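Extracellular ligand-binding receptor (Rhodopseudomonas palustris, PDB 3SG0) probably serves as a periplasmic solute-binding protein that captures small aromatic acids for uptake, and holds benzoyl-formic acid in its pocket. Local coordinates at residues A[48-53]-A[309-314]; A[113-118]-A[133-138]; A[137-142]-A[350-355]; A[143-148]-A[369-374]; A[270-275]-A[304-309]. All coordinates share one frame; numbering follows the deposited sequence.

Interactions 1, 3 and 5 lie close together, their centres 11 to 14 Å apart. Interactions 1 and 5 share helix 306-328 and Val309, and both touch the 350-355 turn of interaction 3. Interaction 2 joins the last two strands of the six-stranded sheet, and strand 136-138 leads directly into interaction 3 and then into helix 143-156 of interaction 4, whose centre lies about 23 Å from that of interaction 1. Along the chain, interaction 2 is nested within interaction 1, interaction 5 within interactions 1, 3 and 4, while 1, 3 and 4 cross. Such threading fits a two-lobed binding protein whose chain passes repeatedly between lobes around the ligand.

Interaction 1: residues A[48-53]-A[309-314]; sequences SKTVAA and VHLWDS
Thr50 and Leu311 mark the nearest approach of the two backbones, CA to CA 7.1 Å, where the end of helix 41-50 meets the second turn of helix 306-328. Both helices pack in the sheet-and-helix lobe that contains strand 28-34, part of the periplasmic binding protein fold. Leu311 reaches across with one branch: its CD2 lies 3.9 Å from Val51 CG2 and 4.0 Å from Thr50 CB. CG stands anti to the backbone N (chi1 176°), which carries that methyl toward the neighbouring helix. The side chains of Thr50 and Leu311 run antiparallel past one another, and Ile32 of strand 28-34 touches both Val51 and Leu311. Thr50 OG1 is turned back to its own helix, hydrogen-bonded to Pro46 O, and presents carbon to Leu311. No hydrogen bond joins the two segments, so the seam depends on fit. Next to Leu311 in the helix, Trp312 reaches Ala53 with its six-membered ring, while Phe291 of helix 283-298 meets the same indole with the ring planes at about 55°. Ala53 O approaches in the indole plane, at the edge, 3.5 Å from Trp312 CZ3.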
# COMPACT_ATOMS: atom_id res chain seq x y z
N SER A 48 -12.27 -1.11 4.86
CA SER A 48 -13.71 -1.18 5.01
C SER A 48 -14.16 -0.44 6.28
O SER A 48 -15.17 0.26 6.28
CB SER A 48 -14.16 -2.64 5.08
OG SER A 48 -15.57 -2.73 5.13
N LYS A 49 -13.40 -0.60 7.36
CA LYS A 49 -13.74 0.03 8.63
C LYS A 49 -13.46 1.52 8.66
O LYS A 49 -14.00 2.25 9.49
CB LYS A 49 -13.02 -0.67 9.78
CG LYS A 49 -13.49 -2.10 10.01
CD LYS A 49 -12.70 -2.80 11.11
CE LYS A 49 -13.06 -4.28 11.17
NZ LYS A 49 -12.15 -5.01 12.09
N THR A 50 -12.61 1.97 7.75
CA THR A 50 -12.28 3.39 7.66
C THR A 50 -13.36 4.21 6.96
O THR A 50 -13.47 5.41 7.18
CB THR A 50 -10.90 3.56 6.97
OG1 THR A 50 -9.90 2.97 7.81
CG2 THR A 50 -10.56 5.01 6.71
N VAL A 51 -14.19 3.56 6.14
CA VAL A 51 -15.21 4.28 5.38
C VAL A 51 -16.07 5.16 6.28
O VAL A 51 -16.33 6.32 5.95
CB VAL A 51 -16.09 3.31 4.56
CG1 VAL A 51 -17.20 4.08 3.84
CG2 VAL A 51 -15.24 2.54 3.56
N ALA A 52 -16.49 4.63 7.42
CA ALA A 52 -17.38 5.36 8.33
C ALA A 52 -16.73 6.60 8.94
O ALA A 52 -17.42 7.45 9.50
CB ALA A 52 -17.89 4.44 9.42
N ALA A 53 -15.41 6.69 8.85
CA ALA A 53 -14.67 7.82 9.41
C ALA A 53 -14.45 8.94 8.40
O ALA A 53 -13.96 10.00 8.76
CB ALA A 53 -13.33 7.34 9.98
N VAL A 309 -5.22 3.63 6.53
CA VAL A 309 -4.70 4.95 6.22
C VAL A 309 -4.49 5.14 4.72
O VAL A 309 -4.42 6.26 4.24
CB VAL A 309 -3.44 5.31 7.04
CG1 VAL A 309 -2.15 5.05 6.26
CG2 VAL A 309 -3.50 6.76 7.49
N HIS A 310 -4.42 4.05 3.97
CA HIS A 310 -4.30 4.17 2.51
C HIS A 310 -5.60 4.70 1.93
O HIS A 310 -5.58 5.44 0.94
CB HIS A 310 -3.83 2.85 1.91
CG HIS A 310 -2.51 2.45 2.47
ND1 HIS A 310 -2.04 1.16 2.59
CD2 HIS A 310 -1.56 3.26 2.99
CE1 HIS A 310 -0.84 1.20 3.17
NE2 HIS A 310 -0.53 2.46 3.41
N LEU A 311 -6.72 4.37 2.55
CA LEU A 311 -7.99 4.98 2.17
C LEU A 311 -8.04 6.42 2.67
O LEU A 311 -8.38 7.35 1.92
CB LEU A 311 -9.16 4.16 2.73
CG LEU A 311 -10.55 4.76 2.48
CD1 LEU A 311 -10.79 5.09 1.02
CD2 LEU A 311 -11.61 3.80 3.00
N TRP A 312 -7.67 6.63 3.93
CA TRP A 312 -7.70 7.96 4.52
C TRP A 312 -6.87 8.97 3.71
O TRP A 312 -7.37 10.05 3.36
CB TRP A 312 -7.20 7.89 5.96
CG TRP A 312 -7.25 9.19 6.69
CD1 TRP A 312 -6.24 10.09 6.82
CD2 TRP A 312 -8.37 9.74 7.39
NE1 TRP A 312 -6.66 11.17 7.55
CE2 TRP A 312 -7.96 10.98 7.92
CE3 TRP A 312 -9.67 9.30 7.63
CZ2 TRP A 312 -8.82 11.79 8.67
CZ3 TRP A 312 -10.52 10.10 8.38
CH2 TRP A 312 -10.09 11.33 8.89
N ASP A 313 -5.61 8.64 3.44
CA ASP A 313 -4.73 9.54 2.72
C ASP A 313 -5.25 9.79 1.29
O ASP A 313 -5.11 10.88 0.76
CB ASP A 313 -3.30 8.98 2.62
CG ASP A 313 -2.46 9.16 3.89
OD1 ASP A 313 -2.86 9.89 4.84
OD2 ASP A 313 -1.35 8.57 3.89
N SER A 314 -5.82 8.76 0.66
CA SER A 314 -6.42 8.97 -0.66
C SER A 314 -7.50 10.03 -0.58
O SER A 314 -7.60 10.90 -1.45
CB SER A 314 -7.01 7.67 -1.21
OG SER A 314 -6.02 6.70 -1.48

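Interaction 2: residues A[113-118]-A[133-138]; sequences KTPLMT and RKWVYK
Lys113 and Trp135 meet face-on: Lys113 CA sits 3.7 Å from the centroid of the indole's six-membered ring and only 8° off its normal, a CH-pi contact. Lys113 CB continues over the same ring, 3.7 Å from Trp135 CH2. Beyond it the strands pair. Leu116 N bonds Trp135 O at 2.8 Å, Tyr137 N bonds Leu116 O at 2.8 Å, and Thr118 N returns a more bent bond to Tyr137 O. Leu116 and Val136 run alongside each other off one face of the sheet, as do Thr118 and Lys138, where Thr118 CG2 touches Lys138 CB at 3.8 Å. Met117, a selenomethionine, packs alongside Tyr137 on the other face of the sheet, its CE 3.7 Å from Tyr137 CB and its selenium oblique to the ring, a Met-aromatic contact. Replacing Trp135 by an alanine would probably strip the Schellman turn at Lys113 of its aromatic floor and open a gap beside Pro115. Outward, Ile344 of helix 334-344 touches both Met117 and Tyr137, Tyr137 OH bonds Arg341 O, and Pro115 and Met117 carry the bonding on to strand 92-94. These are neighbouring parallel strands at the edge of the mixed, largely parallel six-stranded sheet of an alpha/beta lobe, characteristic of periplasmic binding proteins.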
# COMPACT_ATOMS: atom_id res chain seq x y z
N LYS A 113 -13.05 8.07 -17.81
CA LYS A 113 -12.59 9.42 -17.48
C LYS A 113 -12.93 9.76 -16.03
O LYS A 113 -13.52 10.80 -15.72
CB LYS A 113 -13.13 10.45 -18.47
CG LYS A 113 -12.71 10.16 -19.91
CD LYS A 113 -13.24 11.20 -20.88
CE LYS A 113 -12.97 10.79 -22.32
NZ LYS A 113 -11.56 10.36 -22.50
N THR A 114 -12.53 8.85 -15.15
CA THR A 114 -12.76 8.98 -13.72
C THR A 114 -11.46 8.75 -12.98
O THR A 114 -10.78 7.76 -13.22
CB THR A 114 -13.81 7.95 -13.27
OG1 THR A 114 -15.02 8.16 -14.00
CG2 THR A 114 -14.10 8.04 -11.78
N PRO A 115 -11.08 9.67 -12.08
CA PRO A 115 -9.85 9.44 -11.32
C PRO A 115 -9.95 8.18 -10.46
O PRO A 115 -11.00 7.90 -9.86
CB PRO A 115 -9.73 10.67 -10.41
CG PRO A 115 -10.72 11.63 -10.86
CD PRO A 115 -11.73 10.95 -11.74
N LEU A 116 -8.86 7.44 -10.41
CA LEU A 116 -8.72 6.23 -9.61
C LEU A 116 -7.64 6.45 -8.58
O LEU A 116 -6.49 6.71 -8.94
CB LEU A 116 -8.32 5.04 -10.49
CG LEU A 116 -7.97 3.74 -9.75
CD1 LEU A 116 -9.17 3.17 -9.01
CD2 LEU A 116 -7.38 2.71 -10.69
N MSE A 117 -7.99 6.35 -7.30
CA MSE A 117 -7.01 6.39 -6.22
C MSE A 117 -6.73 4.94 -5.83
O MSE A 117 -7.53 4.32 -5.13
CB MSE A 117 -7.56 7.15 -5.00
CG MSE A 117 -8.32 8.42 -5.33
SE MSE A 117 -7.31 9.78 -6.25
CE MSE A 117 -6.03 10.17 -4.82
N THR A 118 -5.63 4.37 -6.32
CA THR A 118 -5.35 2.99 -5.95
C THR A 118 -4.76 2.92 -4.55
O THR A 118 -4.06 3.84 -4.13
CB THR A 118 -4.45 2.29 -6.98
OG1 THR A 118 -4.33 0.91 -6.62
CG2 THR A 118 -3.05 2.89 -7.04
N ARG A 133 -2.61 6.02 -17.10
CA ARG A 133 -2.17 6.31 -15.75
C ARG A 133 -2.32 7.80 -15.41
O ARG A 133 -2.24 8.18 -14.24
CB ARG A 133 -0.76 5.77 -15.52
CG ARG A 133 -0.74 4.26 -15.45
CD ARG A 133 0.64 3.67 -15.73
NE ARG A 133 0.69 2.24 -15.41
CZ ARG A 133 0.18 1.27 -16.16
NH1 ARG A 133 -0.37 1.54 -17.34
NH2 ARG A 133 0.24 0.02 -15.73
N LYS A 134 -2.59 8.64 -16.42
CA LYS A 134 -2.98 10.02 -16.16
C LYS A 134 -4.17 10.11 -15.22
O LYS A 134 -4.37 11.12 -14.56
CB LYS A 134 -3.35 10.76 -17.44
CG LYS A 134 -2.21 11.39 -18.17
CD LYS A 134 -1.55 12.51 -17.39
CE LYS A 134 -0.30 12.89 -18.14
NZ LYS A 134 0.47 13.87 -17.36
N TRP A 135 -4.99 9.06 -15.21
CA TRP A 135 -6.20 9.03 -14.40
C TRP A 135 -6.00 8.40 -13.03
O TRP A 135 -6.95 8.33 -12.25
CB TRP A 135 -7.34 8.33 -15.17
CG TRP A 135 -7.77 9.14 -16.34
CD1 TRP A 135 -7.33 9.04 -17.62
CD2 TRP A 135 -8.69 10.24 -16.32
NE1 TRP A 135 -7.93 9.99 -18.41
CE2 TRP A 135 -8.77 10.74 -17.63
CE3 TRP A 135 -9.47 10.83 -15.31
CZ2 TRP A 135 -9.59 11.82 -17.96
CZ3 TRP A 135 -10.28 11.90 -15.65
CH2 TRP A 135 -10.33 12.39 -16.96
N VAL A 136 -4.79 7.95 -12.72
CA VAL A 136 -4.55 7.16 -11.52
C VAL A 136 -3.60 7.87 -10.56
O VAL A 136 -2.58 8.42 -10.99
CB VAL A 136 -3.93 5.79 -11.90
CG1 VAL A 136 -3.77 4.89 -10.67
CG2 VAL A 136 -4.79 5.11 -12.95
N TYR A 137 -3.94 7.86 -9.27
CA TYR A 137 -3.07 8.40 -8.22
C TYR A 137 -2.85 7.32 -7.18
O TYR A 137 -3.63 6.37 -7.08
CB TYR A 137 -3.68 9.66 -7.60
CG TYR A 137 -3.74 10.77 -8.61
CD1 TYR A 137 -2.63 11.55 -8.87
CD2 TYR A 137 -4.89 11.01 -9.35
CE1 TYR A 137 -2.66 12.56 -9.81
CE2 TYR A 137 -4.93 12.01 -10.31
CZ TYR A 137 -3.81 12.77 -10.53
OH TYR A 137 -3.80 13.77 -11.48
N LYS A 138 -1.79 7.47 -6.39
CA LYS A 138 -1.33 6.36 -5.56
C LYS A 138 -0.62 6.85 -4.31
O LYS A 138 0.52 7.30 -4.38
CB LYS A 138 -0.38 5.51 -6.41
CG LYS A 138 0.22 4.31 -5.72
CD LYS A 138 1.03 3.48 -6.72
CE LYS A 138 1.68 2.28 -6.08
NZ LYS A 138 2.77 2.69 -5.17
O HOH W 1 -4.21 6.58 -3.68

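Interaction 3: residues A[137-142]-A[350-355]; sequences YKVVPN and LALNNG
Asn354 projects its amide into the bend formed by Val139, Val140 and Pro141, and each of the three meets a different part of it. Val139 O presses against the root of the side chain, 3.0 Å from Asn354 CB, a tight approach that involves no hydrogen bond. Asn354 OD1 meets carbon: it lies 3.3 Å from Pro141 CD and 3.5 Å from Val140 CA. The amide nitrogen passes Val139 CG2 and is held from outside, where Asp313 OD2 accepts its hydrogen bond. The side chain of Asn354 crosses Val139 at about a right angle. Leu352 does the same, its CD1 4.1 Å from Val139 CG1. Leu352 to Gly355 form a type I beta turn, and a side chain at Gly355 would collide with the carbonyl oxygen before it. The facing bend is braced internally by Lys138, whose NZ donates to Asn142 OD1 at 2.8 Å, in the carbonyl plane on a lone pair, and to Val140 O from above its plane, with Ala121 O as a further partner. Val140 touches the bound benzoyl-formic acid. As in related two-lobed binding proteins, 137-142 is probably a hinge crossing, since it runs from the six-stranded sheet to helix 143-156. The chemistry is that of carbon-to-oxygen packing: no hydrogen bond links the two segments, and the buried amide nitrogen of Asn354 is satisfied by Asp313 instead.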
# COMPACT_ATOMS: atom_id res chain seq x y z
N TYR A 137 -3.94 7.86 -9.27
CA TYR A 137 -3.07 8.40 -8.22
C TYR A 137 -2.85 7.32 -7.18
O TYR A 137 -3.63 6.37 -7.08
CB TYR A 137 -3.68 9.66 -7.60
CG TYR A 137 -3.74 10.77 -8.61
CD1 TYR A 137 -2.63 11.55 -8.87
CD2 TYR A 137 -4.89 11.01 -9.35
CE1 TYR A 137 -2.66 12.56 -9.81
CE2 TYR A 137 -4.93 12.01 -10.31
CZ TYR A 137 -3.81 12.77 -10.53
OH TYR A 137 -3.80 13.77 -11.48
N LYS A 138 -1.79 7.47 -6.39
CA LYS A 138 -1.33 6.36 -5.56
C LYS A 138 -0.62 6.85 -4.31
O LYS A 138 0.52 7.30 -4.38
CB LYS A 138 -0.38 5.51 -6.41
CG LYS A 138 0.22 4.31 -5.72
CD LYS A 138 1.03 3.48 -6.72
CE LYS A 138 1.68 2.28 -6.08
NZ LYS A 138 2.77 2.69 -5.17
N VAL A 139 -1.29 6.75 -3.17
CA VAL A 139 -0.69 7.24 -1.93
C VAL A 139 0.35 6.33 -1.29
O VAL A 139 1.19 6.82 -0.53
CB VAL A 139 -1.75 7.61 -0.86
CG1 VAL A 139 -2.62 8.76 -1.36
CG2 VAL A 139 -2.57 6.40 -0.42
N VAL A 140 0.34 5.02 -1.55
CA VAL A 140 1.37 4.16 -0.97
C VAL A 140 2.65 4.38 -1.76
O VAL A 140 2.61 4.38 -2.98
CB VAL A 140 0.96 2.67 -1.05
CG1 VAL A 140 2.10 1.79 -0.56
CG2 VAL A 140 -0.29 2.42 -0.22
N PRO A 141 3.79 4.60 -1.09
CA PRO A 141 5.01 4.80 -1.88
C PRO A 141 5.33 3.62 -2.80
O PRO A 141 5.18 2.46 -2.42
CB PRO A 141 6.09 4.97 -0.81
CG PRO A 141 5.34 5.55 0.36
CD PRO A 141 4.05 4.79 0.35
N ASN A 142 5.77 3.95 -4.01
CA ASN A 142 6.16 2.92 -4.96
C ASN A 142 7.17 1.95 -4.37
O ASN A 142 8.16 2.36 -3.73
CB ASN A 142 6.75 3.56 -6.21
CG ASN A 142 5.71 4.22 -7.10
OD1 ASN A 142 4.51 4.03 -6.94
ND2 ASN A 142 6.19 5.01 -8.06
N LEU A 350 2.82 18.03 0.66
CA LEU A 350 1.76 17.55 1.54
C LEU A 350 2.24 16.39 2.39
O LEU A 350 2.58 15.33 1.87
CB LEU A 350 0.56 17.12 0.70
CG LEU A 350 -0.64 16.59 1.47
CD1 LEU A 350 -1.23 17.64 2.40
CD2 LEU A 350 -1.70 16.06 0.50
N ALA A 351 2.24 16.57 3.71
CA ALA A 351 2.57 15.48 4.61
C ALA A 351 1.36 14.55 4.73
O ALA A 351 0.32 14.95 5.26
CB ALA A 351 2.97 16.01 5.98
N LEU A 352 1.51 13.34 4.21
CA LEU A 352 0.51 12.28 4.36
C LEU A 352 1.07 11.27 5.35
O LEU A 352 2.25 11.27 5.66
CB LEU A 352 0.26 11.60 3.01
CG LEU A 352 -0.39 12.45 1.93
CD1 LEU A 352 -0.47 11.69 0.62
CD2 LEU A 352 -1.79 12.92 2.36
N ASN A 353 0.22 10.37 5.83
CA ASN A 353 0.71 9.26 6.64
C ASN A 353 1.70 8.38 5.89
O ASN A 353 2.57 7.75 6.49
CB ASN A 353 -0.46 8.44 7.14
CG ASN A 353 -1.23 9.16 8.20
OD1 ASN A 353 -0.84 9.13 9.37
ND2 ASN A 353 -2.29 9.86 7.82
N ASN A 354 1.56 8.37 4.57
CA ASN A 354 2.43 7.60 3.70
C ASN A 354 3.75 8.28 3.37
O ASN A 354 4.63 7.64 2.79
CB ASN A 354 1.67 7.24 2.41
CG ASN A 354 0.88 5.96 2.54
OD1 ASN A 354 1.45 4.87 2.45
ND2 ASN A 354 -0.42 6.06 2.75
N GLY A 355 3.90 9.56 3.71
CA GLY A 355 5.13 10.28 3.41
C GLY A 355 4.86 11.68 2.92
O GLY A 355 3.71 12.14 2.91

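Interaction 4: residues A[143-148]-A[369-374]; sequences DDIMAE and ERSAFL
Met146 and Ala372 bring their CA atoms within 5.9 Å, and Ile145 and Glu369 theirs within 6.1 Å, as the first turns of helix 143-156 pass a 3-10 turn at 369-371 that unwinds into strand 373-378. That strand is the middle one of a small antiparallel sheet, and the helix follows directly on the 137-142 crossing, so the contact probably lies in the second lobe of this periplasmic binding protein fold, beside the crossing. No hydrogen bond spans the segments, and two helix side chains carry the packing. Ile145 uses its short branch: CG2, placed anti to the backbone N, points at the turn and meets Glu369 CA at 4.1 Å and Ala372 CB at 4.3 Å. Met146, a selenomethionine, approaches from the adjacent position on the helix. Its chain is bent at chi2 (-63°) and then extends, so that the selenium lies 3.8 Å from Ala372 CB while the terminal methyl reaches on to the backbone of the turn. Ala372 is also touched by Ala149, about one helical turn on from Met146. At the start of the helix, Asp143 looks elsewhere: its OD1 bonds both Tyr175 OH and His247 NE2. The methyl of Met146 is wedged among several groups, with Pro141 CB and Glu270 OE2 near it, and across the contact Met146 CE stands 3.4 Å from Ser371 O.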
# COMPACT_ATOMS: atom_id res chain seq x y z
N ASP A 143 6.95 0.66 -4.61
CA ASP A 143 7.80 -0.38 -4.04
C ASP A 143 9.25 -0.26 -4.45
O ASP A 143 10.12 -0.71 -3.70
CB ASP A 143 7.28 -1.77 -4.40
CG ASP A 143 6.04 -2.14 -3.62
OD1 ASP A 143 6.02 -1.85 -2.39
OD2 ASP A 143 5.11 -2.70 -4.22
N ASP A 144 9.55 0.31 -5.61
CA ASP A 144 10.96 0.43 -5.99
C ASP A 144 11.74 1.33 -5.03
O ASP A 144 12.92 1.07 -4.76
CB ASP A 144 11.16 0.81 -7.47
CG ASP A 144 10.48 2.12 -7.87
OD1 ASP A 144 9.55 2.58 -7.20
OD2 ASP A 144 10.88 2.68 -8.92
N ILE A 145 11.09 2.36 -4.49
CA ILE A 145 11.70 3.22 -3.49
C ILE A 145 12.05 2.41 -2.25
O ILE A 145 13.15 2.51 -1.70
CB ILE A 145 10.76 4.37 -3.10
CG1 ILE A 145 10.46 5.27 -4.30
CG2 ILE A 145 11.34 5.19 -1.95
CD1 ILE A 145 9.30 6.23 -4.08
N MSE A 146 11.10 1.60 -1.80
CA MSE A 146 11.30 0.79 -0.62
C MSE A 146 12.35 -0.29 -0.85
O MSE A 146 13.18 -0.56 0.03
CB MSE A 146 9.98 0.17 -0.17
CG MSE A 146 8.92 1.22 0.20
SE MSE A 146 9.47 2.31 1.74
CE MSE A 146 8.19 3.75 1.64
N ALA A 147 12.31 -0.92 -2.02
CA ALA A 147 13.27 -1.97 -2.35
C ALA A 147 14.69 -1.42 -2.39
O ALA A 147 15.63 -2.07 -1.93
CB ALA A 147 12.91 -2.61 -3.68
N GLU A 148 14.87 -0.22 -2.93
CA GLU A 148 16.19 0.40 -2.94
C GLU A 148 16.67 0.66 -1.52
O GLU A 148 17.83 0.39 -1.20
CB GLU A 148 16.18 1.70 -3.75
CG GLU A 148 15.98 1.50 -5.25
CD GLU A 148 17.17 0.86 -5.94
OE1 GLU A 148 18.22 0.66 -5.29
OE2 GLU A 148 17.06 0.56 -7.15
N GLU A 369 13.18 9.03 -1.86
CA GLU A 369 13.82 8.24 -0.81
C GLU A 369 13.57 8.78 0.59
O GLU A 369 13.74 8.06 1.57
CB GLU A 369 15.32 8.12 -1.07
CG GLU A 369 16.12 9.41 -0.82
CD GLU A 369 15.99 10.43 -1.94
OE1 GLU A 369 15.44 10.11 -3.02
OE2 GLU A 369 16.46 11.58 -1.74
N ARG A 370 13.15 10.03 0.70
CA ARG A 370 12.86 10.59 2.02
C ARG A 370 11.66 9.94 2.67
O ARG A 370 11.46 10.08 3.87
CB ARG A 370 12.71 12.10 1.93
CG ARG A 370 13.99 12.75 1.46
CD ARG A 370 13.89 14.24 1.20
NE ARG A 370 15.10 14.71 0.54
CZ ARG A 370 15.29 15.96 0.12
NH1 ARG A 370 14.34 16.86 0.29
NH2 ARG A 370 16.43 16.29 -0.48
N SER A 371 10.86 9.22 1.89
CA SER A 371 9.66 8.53 2.34
C SER A 371 9.93 7.15 2.90
O SER A 371 9.03 6.51 3.44
CB SER A 371 8.66 8.38 1.17
OG SER A 371 9.05 7.38 0.24
N ALA A 372 11.15 6.64 2.71
CA ALA A 372 11.48 5.29 3.15
C ALA A 372 12.02 5.32 4.56
O ALA A 372 13.09 5.88 4.82
CB ALA A 372 12.48 4.63 2.20
N PHE A 373 11.29 4.73 5.49
CA PHE A 373 11.73 4.60 6.88
C PHE A 373 11.99 3.14 7.20
O PHE A 373 11.16 2.28 6.91
CB PHE A 373 10.67 5.16 7.83
CG PHE A 373 10.46 6.65 7.70
CD1 PHE A 373 11.20 7.54 8.46
CD2 PHE A 373 9.55 7.15 6.78
CE1 PHE A 373 11.02 8.91 8.32
CE2 PHE A 373 9.37 8.51 6.65
CZ PHE A 373 10.11 9.39 7.42
N LEU A 374 13.14 2.85 7.79
CA LEU A 374 13.44 1.48 8.19
C LEU A 374 12.72 1.16 9.49
O LEU A 374 12.91 1.85 10.49
CB LEU A 374 14.95 1.26 8.32
CG LEU A 374 15.71 1.22 6.99
CD1 LEU A 374 17.20 1.25 7.23
CD2 LEU A 374 15.32 -0.01 6.19

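Interaction 5: residues A[270-275]-A[304-309]; sequences EAFSGA and PTIFGV
Ile306 lies obliquely against the Phe272 ring, nearest CD2 and CE2, and Val309 approaches it at CD1; Lys288 makes a cation-pi contact with the same ring. The closest pair across the segments is Phe272 CD2 and Ile306 CG1, at 3.5 Å. Nearby, Phe272 CE2 rests 3.6 Å from Ile306 CA, so the ring bears on the backbone of the first helical turn as well as on the side chain. Val309 CG2 is looser, 4.2 Å from Phe272 CD1. The second flat group, the Phe307 ring, has Ile306 CG2 over one face, 3.7 Å above the plane and offset toward the rim, and Phe307 also touches the bound benzoyl-formic acid. Ile306 thus sits between two aromatics, one of which lines the pocket. Phe272 gets there because its CG stands anti to the backbone N (chi1 178°), pointing the ring away from its own turn toward helix 306-328. In the periplasmic binding protein fold this contact joins the end of strand 266-269, through a short, weakly bonded helical turn at about 271-274, to the start of helix 306-328, while helix 283-298 closes over Val309 and Pro304. A serine in place of Phe272 would probably open a gap beside Ile306 and Val309 and leave Lys288 without its aromatic partner. Ile306 CD1 touches two oxygens, 3.6 Å from Glu270 OE1 and 3.6 Å from Ser273 OG. The other carboxylate oxygen, Glu270 OE2, is hydrogen-bonded to His247 ND1.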
# COMPACT_ATOMS: atom_id res chain seq x y z
N GLU A 270 6.56 3.13 5.82
CA GLU A 270 6.00 4.47 5.85
C GLU A 270 6.16 5.17 7.19
O GLU A 270 6.28 4.53 8.23
CB GLU A 270 4.50 4.43 5.51
CG GLU A 270 4.18 4.12 4.06
CD GLU A 270 4.41 2.66 3.69
OE1 GLU A 270 3.84 1.76 4.34
OE2 GLU A 270 5.15 2.45 2.71
N ALA A 271 6.10 6.50 7.15
CA ALA A 271 6.17 7.32 8.35
C ALA A 271 5.21 6.84 9.42
O ALA A 271 5.56 6.80 10.59
CB ALA A 271 5.89 8.77 8.01
N PHE A 272 4.00 6.47 9.01
CA PHE A 272 2.98 5.99 9.95
C PHE A 272 3.54 4.94 10.90
O PHE A 272 3.25 4.94 12.10
CB PHE A 272 1.81 5.42 9.14
CG PHE A 272 0.68 4.83 9.96
CD1 PHE A 272 -0.51 5.54 10.14
CD2 PHE A 272 0.76 3.55 10.47
CE1 PHE A 272 -1.58 4.98 10.83
CE2 PHE A 272 -0.30 2.99 11.18
CZ PHE A 272 -1.47 3.72 11.36
N SER A 273 4.33 4.02 10.36
CA SER A 273 4.83 2.90 11.15
C SER A 273 5.90 3.30 12.16
O SER A 273 6.09 2.62 13.17
CB SER A 273 5.40 1.82 10.24
OG SER A 273 4.40 1.33 9.36
N GLY A 274 6.62 4.38 11.87
CA GLY A 274 7.65 4.86 12.76
C GLY A 274 7.26 6.10 13.55
O GLY A 274 8.10 6.69 14.23
N ALA A 275 5.99 6.49 13.48
CA ALA A 275 5.58 7.79 13.99
C ALA A 275 5.82 7.95 15.48
O ALA A 275 6.14 9.05 15.94
CB ALA A 275 4.12 8.05 13.66
N PRO A 304 -6.82 1.62 14.55
CA PRO A 304 -6.68 1.14 13.18
C PRO A 304 -5.30 0.55 12.93
O PRO A 304 -4.36 0.81 13.68
CB PRO A 304 -6.82 2.42 12.36
CG PRO A 304 -6.22 3.47 13.24
CD PRO A 304 -6.62 3.08 14.65
N THR A 305 -5.20 -0.24 11.86
CA THR A 305 -3.90 -0.60 11.32
C THR A 305 -3.61 0.27 10.09
O THR A 305 -4.49 0.97 9.57
CB THR A 305 -3.82 -2.08 10.96
OG1 THR A 305 -4.70 -2.34 9.86
CG2 THR A 305 -4.21 -2.95 12.16
N ILE A 306 -2.37 0.22 9.64
CA ILE A 306 -1.91 1.12 8.60
C ILE A 306 -2.75 1.05 7.33
O ILE A 306 -2.92 2.04 6.62
CB ILE A 306 -0.43 0.88 8.25
CG1 ILE A 306 0.11 2.00 7.37
CG2 ILE A 306 -0.24 -0.48 7.58
CD1 ILE A 306 1.61 1.91 7.12
N PHE A 307 -3.28 -0.13 7.00
CA PHE A 307 -3.94 -0.26 5.71
C PHE A 307 -5.16 0.64 5.56
O PHE A 307 -5.46 1.08 4.45
CB PHE A 307 -4.17 -1.73 5.36
CG PHE A 307 -2.88 -2.46 5.21
CD1 PHE A 307 -2.38 -3.26 6.23
CD2 PHE A 307 -2.08 -2.23 4.10
CE1 PHE A 307 -1.14 -3.86 6.11
CE2 PHE A 307 -0.84 -2.82 3.99
CZ PHE A 307 -0.36 -3.63 4.99
N GLY A 308 -5.82 0.95 6.66
CA GLY A 308 -6.92 1.90 6.61
C GLY A 308 -6.46 3.29 6.19
O GLY A 308 -7.21 4.06 5.57
N VAL A 309 -5.22 3.63 6.53
CA VAL A 309 -4.70 4.95 6.22
C VAL A 309 -4.49 5.14 4.72
O VAL A 309 -4.42 6.26 4.24
CB VAL A 309 -3.44 5.31 7.04
CG1 VAL A 309 -2.15 5.05 6.26
CG2 VAL A 309 -3.50 6.76 7.49